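Local atomic coordinates of Pre-mRNA-processing-splicing factor 8 (Cryptococcus neoformans var. grubii serotype A, PDB entry 6MX6), a protein that contains an intein that probably excises itself from the splicing factor precursor and joins the flanking sequences by protein splicing. Residues H69-R77 with E113-R121. Residues are numbered along the deposited sequence; the frame is centred on the assembly and turned at random.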
loop_
_atom_site.group_PDB
_atom_site.type_symbol
_atom_site.label_atom_id
_atom_site.label_comp_id
_atom_site.label_asym_id
_atom_site.label_seq_id
_atom_site.Cartn_x
_atom_site.Cartn_y
_atom_site.Cartn_z
ATOM N N HIS A 69 4.497 -7.901 1.054
ATOM C CA HIS A 69 3.784 -6.705 1.467
ATOM C C HIS A 69 2.304 -7.013 1.661
ATOM O O HIS A 69 1.721 -7.822 0.938
ATOM C CB HIS A 69 3.969 -5.609 0.431
ATOM C CG HIS A 69 3.364 -4.307 0.829
ATOM N ND1 HIS A 69 3.889 -3.519 1.827
ATOM C CD2 HIS A 69 2.265 -3.662 0.375
ATOM C CE1 HIS A 69 3.143 -2.439 1.968
ATOM N NE2 HIS A 69 2.155 -2.499 1.092
ATOM N N ILE A 70 1.701 -6.387 2.663
ATOM C CA ILE A 70 0.302 -6.628 3.001
ATOM C C ILE A 70 -0.543 -5.550 2.338
ATOM O O ILE A 70 -0.304 -4.359 2.541
ATOM C CB ILE A 70 0.085 -6.625 4.522
ATOM C CG1 ILE A 70 0.897 -7.742 5.179
ATOM C CG2 ILE A 70 -1.395 -6.760 4.842
ATOM C CD1 ILE A 70 0.988 -7.610 6.685
ATOM N N LEU A 71 -1.527 -5.964 1.547
ATOM C CA LEU A 71 -2.514 -5.058 0.970
ATOM C C LEU A 71 -3.721 -4.958 1.897
ATOM O O LEU A 71 -4.265 -5.980 2.331
ATOM C CB LEU A 71 -2.958 -5.561 -0.403
ATOM C CG LEU A 71 -1.843 -5.902 -1.388
ATOM C CD1 LEU A 71 -2.417 -6.579 -2.629
ATOM C CD2 LEU A 71 -1.068 -4.646 -1.765
ATOM N N SER A 72 -4.130 -3.731 2.197
ATOM C CA SER A 72 -5.370 -3.485 2.918
ATOM C C SER A 72 -6.467 -3.258 1.890
ATOM O O SER A 72 -6.381 -2.334 1.082
ATOM C CB SER A 72 -5.235 -2.282 3.850
ATOM O OG SER A 72 -4.429 -2.601 4.968
ATOM N N MET A 73 -7.487 -4.108 1.911
ATOM C CA MET A 73 -8.477 -4.170 0.860
ATOM C C MET A 73 -9.871 -4.201 1.464
ATOM O O MET A 73 -10.056 -4.358 2.677
ATOM C CB MET A 73 -8.257 -5.407 -0.027
ATOM C CG MET A 73 -6.800 -5.775 -0.217
ATOM S SD MET A 73 -6.515 -6.842 -1.645
ATOM C CE MET A 73 -6.877 -5.712 -2.984
ATOM N N TYR A 74 -10.849 -4.024 0.583
ATOM C CA TYR A 74 -12.251 -4.287 0.860
ATOM C C TYR A 74 -12.684 -5.462 -0.003
ATOM O O TYR A 74 -12.381 -5.499 -1.198
ATOM C CB TYR A 74 -13.118 -3.064 0.554
ATOM C CG TYR A 74 -13.262 -2.099 1.704
ATOM C CD1 TYR A 74 -14.087 -2.390 2.782
ATOM C CD2 TYR A 74 -12.576 -0.894 1.710
ATOM C CE1 TYR A 74 -14.222 -1.502 3.835
ATOM C CE2 TYR A 74 -12.701 -0.005 2.756
ATOM C CZ TYR A 74 -13.524 -0.313 3.815
ATOM O OH TYR A 74 -13.650 0.575 4.859
ATOM N N LYS A 75 -13.381 -6.415 0.599
ATOM C CA LYS A 75 -13.886 -7.584 -0.104
ATOM C C LYS A 75 -15.408 -7.542 -0.145
ATOM O O LYS A 75 -16.051 -7.179 0.844
ATOM C CB LYS A 75 -13.411 -8.869 0.572
ATOM C CG LYS A 75 -13.681 -10.129 -0.220
ATOM C CD LYS A 75 -13.200 -11.349 0.547
ATOM C CE LYS A 75 -13.494 -12.631 -0.206
ATOM N NZ LYS A 75 -14.422 -13.514 0.553
ATOM N N GLU A 76 -15.976 -7.916 -1.289
ATOM C CA GLU A 76 -17.420 -7.871 -1.471
ATOM C C GLU A 76 -18.118 -8.910 -0.597
ATOM O O GLU A 76 -17.569 -9.973 -0.292
ATOM C CB GLU A 76 -17.785 -8.101 -2.941
ATOM C CG GLU A 76 -16.964 -7.279 -3.924
ATOM C CD GLU A 76 -17.809 -6.588 -4.982
ATOM O OE1 GLU A 76 -18.817 -5.940 -4.622
ATOM O OE2 GLU A 76 -17.458 -6.692 -6.177
ATOM N N ARG A 77 -19.349 -8.581 -0.203
ATOM C CA ARG A 77 -20.210 -9.443 0.614
ATOM C C ARG A 77 -19.531 -9.883 1.908
ATOM O O ARG A 77 -19.845 -9.375 2.986
ATOM C CB ARG A 77 -20.665 -10.669 -0.187
ATOM C CG ARG A 77 -21.599 -11.602 0.574
ATOM C CD ARG A 77 -23.057 -11.158 0.481
ATOM N NE ARG A 77 -23.979 -12.271 0.705
ATOM C CZ ARG A 77 -25.292 -12.215 0.495
ATOM N NH1 ARG A 77 -25.851 -11.095 0.054
ATOM N NH2 ARG A 77 -26.047 -13.282 0.725
ATOM N N GLU A 113 -11.762 -14.886 -7.847
ATOM C CA GLU A 113 -11.684 -14.463 -6.455
ATOM C C GLU A 113 -11.034 -13.092 -6.338
ATOM O O GLU A 113 -11.493 -12.253 -5.555
ATOM C CB GLU A 113 -10.914 -15.490 -5.620
ATOM C CG GLU A 113 -11.727 -16.703 -5.208
ATOM C CD GLU A 113 -12.942 -16.333 -4.383
ATOM O OE1 GLU A 113 -12.799 -15.536 -3.428
ATOM O OE2 GLU A 113 -14.045 -16.832 -4.700
ATOM N N GLN A 114 -9.979 -12.842 -7.126
ATOM C CA GLN A 114 -9.280 -11.561 -7.040
ATOM C C GLN A 114 -10.226 -10.393 -7.280
ATOM O O GLN A 114 -10.128 -9.364 -6.601
ATOM C CB GLN A 114 -8.135 -11.501 -8.048
ATOM C CG GLN A 114 -6.952 -12.393 -7.748
ATOM C CD GLN A 114 -5.896 -12.301 -8.835
ATOM O OE1 GLN A 114 -6.211 -12.090 -10.004
ATOM N NE2 GLN A 114 -4.639 -12.454 -8.455
ATOM N N GLN A 115 -11.147 -10.529 -8.242
ATOM C CA GLN A 115 -12.013 -9.403 -8.587
ATOM C C GLN A 115 -12.927 -8.974 -7.441
ATOM O O GLN A 115 -13.503 -7.882 -7.508
ATOM C CB GLN A 115 -12.853 -9.741 -9.824
ATOM C CG GLN A 115 -13.881 -10.823 -9.564
ATOM C CD GLN A 115 -14.544 -11.325 -10.827
ATOM O OE1 GLN A 115 -14.099 -11.030 -11.938
ATOM N NE2 GLN A 115 -15.618 -12.092 -10.663
ATOM N N LYS A 116 -13.076 -9.797 -6.402
ATOM C CA LYS A 116 -13.877 -9.431 -5.238
ATOM C C LYS A 116 -13.174 -8.438 -4.328
ATOM O O LYS A 116 -13.831 -7.819 -3.483
ATOM C CB LYS A 116 -14.231 -10.676 -4.419
ATOM C CG LYS A 116 -15.043 -11.717 -5.170
ATOM C CD LYS A 116 -15.164 -13.002 -4.353
ATOM C CE LYS A 116 -16.026 -14.037 -5.060
ATOM N NZ LYS A 116 -16.208 -15.260 -4.230
ATOM N N TYR A 117 -11.861 -8.282 -4.469
ATOM C CA TYR A 117 -11.067 -7.444 -3.583
ATOM C C TYR A 117 -10.780 -6.111 -4.252
ATOM O O TYR A 117 -10.485 -6.056 -5.449
ATOM C CB TYR A 117 -9.739 -8.113 -3.226
ATOM C CG TYR A 117 -9.850 -9.403 -2.444
ATOM C CD1 TYR A 117 -10.206 -10.591 -3.069
ATOM C CD2 TYR A 117 -9.561 -9.436 -1.087
ATOM C CE1 TYR A 117 -10.290 -11.771 -2.354
ATOM C CE2 TYR A 117 -9.640 -10.603 -0.369
ATOM C CZ TYR A 117 -10.002 -11.769 -1.006
ATOM O OH TYR A 117 -10.079 -12.935 -0.287
ATOM N N LYS A 118 -10.837 -5.039 -3.468
ATOM C CA LYS A 118 -10.579 -3.707 -3.982
ATOM C C LYS A 118 -9.617 -2.971 -3.063
ATOM O O LYS A 118 -9.713 -3.081 -1.839
ATOM C CB LYS A 118 -11.888 -2.920 -4.126
ATOM C CG LYS A 118 -12.799 -3.497 -5.205
ATOM C CD LYS A 118 -14.252 -3.467 -4.793
ATOM C CE LYS A 118 -15.148 -3.974 -5.910
ATOM N NZ LYS A 118 -14.801 -5.371 -6.286
ATOM N N LEU A 119 -8.679 -2.240 -3.662
ATOM C CA LEU A 119 -7.941 -1.231 -2.921
ATOM C C LEU A 119 -8.868 -0.053 -2.616
ATOM O O LEU A 119 -9.973 0.047 -3.150
ATOM C CB LEU A 119 -6.718 -0.778 -3.714
ATOM C CG LEU A 119 -5.677 -1.865 -3.999
ATOM C CD1 LEU A 119 -4.638 -1.370 -5.011
ATOM C CD2 LEU A 119 -4.996 -2.276 -2.703
ATOM N N PHE A 120 -8.426 0.848 -1.737
ATOM C CA PHE A 120 -9.304 1.965 -1.416
ATOM C C PHE A 120 -8.509 3.164 -0.927
ATOM O O PHE A 120 -7.366 3.051 -0.480
ATOM C CB PHE A 120 -10.361 1.576 -0.377
ATOM C CG PHE A 120 -9.805 1.193 0.958
ATOM C CD1 PHE A 120 -9.314 -0.081 1.179
ATOM C CD2 PHE A 120 -9.800 2.099 2.008
ATOM C CE1 PHE A 120 -8.817 -0.443 2.421
ATOM C CE2 PHE A 120 -9.302 1.745 3.252
ATOM C CZ PHE A 120 -8.810 0.473 3.458
ATOM N N ARG A 121 -9.153 4.322 -1.024
ATOM C CA ARG A 121 -8.642 5.584 -0.531
ATOM C C ARG A 121 -9.491 6.027 0.652
ATOM O O ARG A 121 -10.641 5.609 0.806
ATOM C CB ARG A 121 -8.656 6.653 -1.627
ATOM C CG ARG A 121 -8.162 6.174 -2.983
ATOM C CD ARG A 121 -8.635 7.102 -4.103
ATOM N NE ARG A 121 -7.907 8.365 -4.084
ATOM C CZ ARG A 121 -8.066 9.340 -4.975
ATOM N NH1 ARG A 121 -8.930 9.197 -5.970
ATOM N NH2 ARG A 121 -7.359 10.457 -4.873
HETATM O O HOH W 1 -5.845 0.120 -0.305
#
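Tyr-74 and Lys-118 form an antiparallel hydrogen-bonded pair, Tyr-74 N giving to Lys-118 O and Lys-118 N to Tyr-74 O, each at 2.8 Å, where strands 70-76 and 117-120, strongly twisted, with the N-to-C directions of their short axes 131° apart, meet in a sheet of the Hint (intein) fold. Glu-76 N extends the pairing to Lys-116 O, in the type I turn of 114-117 that leads from the helix into the strand. Past Met-73, toward Ser-72, the strands splay, and a water accepts from Phe-120 N (3.0 Å) and lies 2.9 Å from Ser-72 O, bridging the gap.

Tyr-74 and Phe-120 make a T-shaped pair, centroids 4.6 Å apart, with the Tyr-74 edge (CD2, CE2) over the Phe-120 face. A chi1 of 64° sets CG of Phe-120 between its backbone N and carbonyl carbon and turns the ring toward strand 70-76. Flat, apolar Phe-120 suits this buried place, beside Val-172.

Lys-75 and Tyr-117 lie alongside, pointing the same way: Lys-75, straight as far as CE and bent only at its last torsion, covers the ring face with its aliphatic part, CG in a CH-pi contact, while NZ ends 4.8 Å from the oppositely charged Glu-113 OE1, not in contact. Flexible Met-73 fits the adjoining corner, SD oblique to the Tyr-117 ring and CE between Tyr-117 CB and Leu-119 CD2.

Lys-118 is buried; its long chain, bent at chi2 and chi4, brings the ammonium to Glu-76, whose carboxylate probably offsets the charge: NZ meets OE2 of Glu-76 at 3.0 Å from above the carboxylate plane.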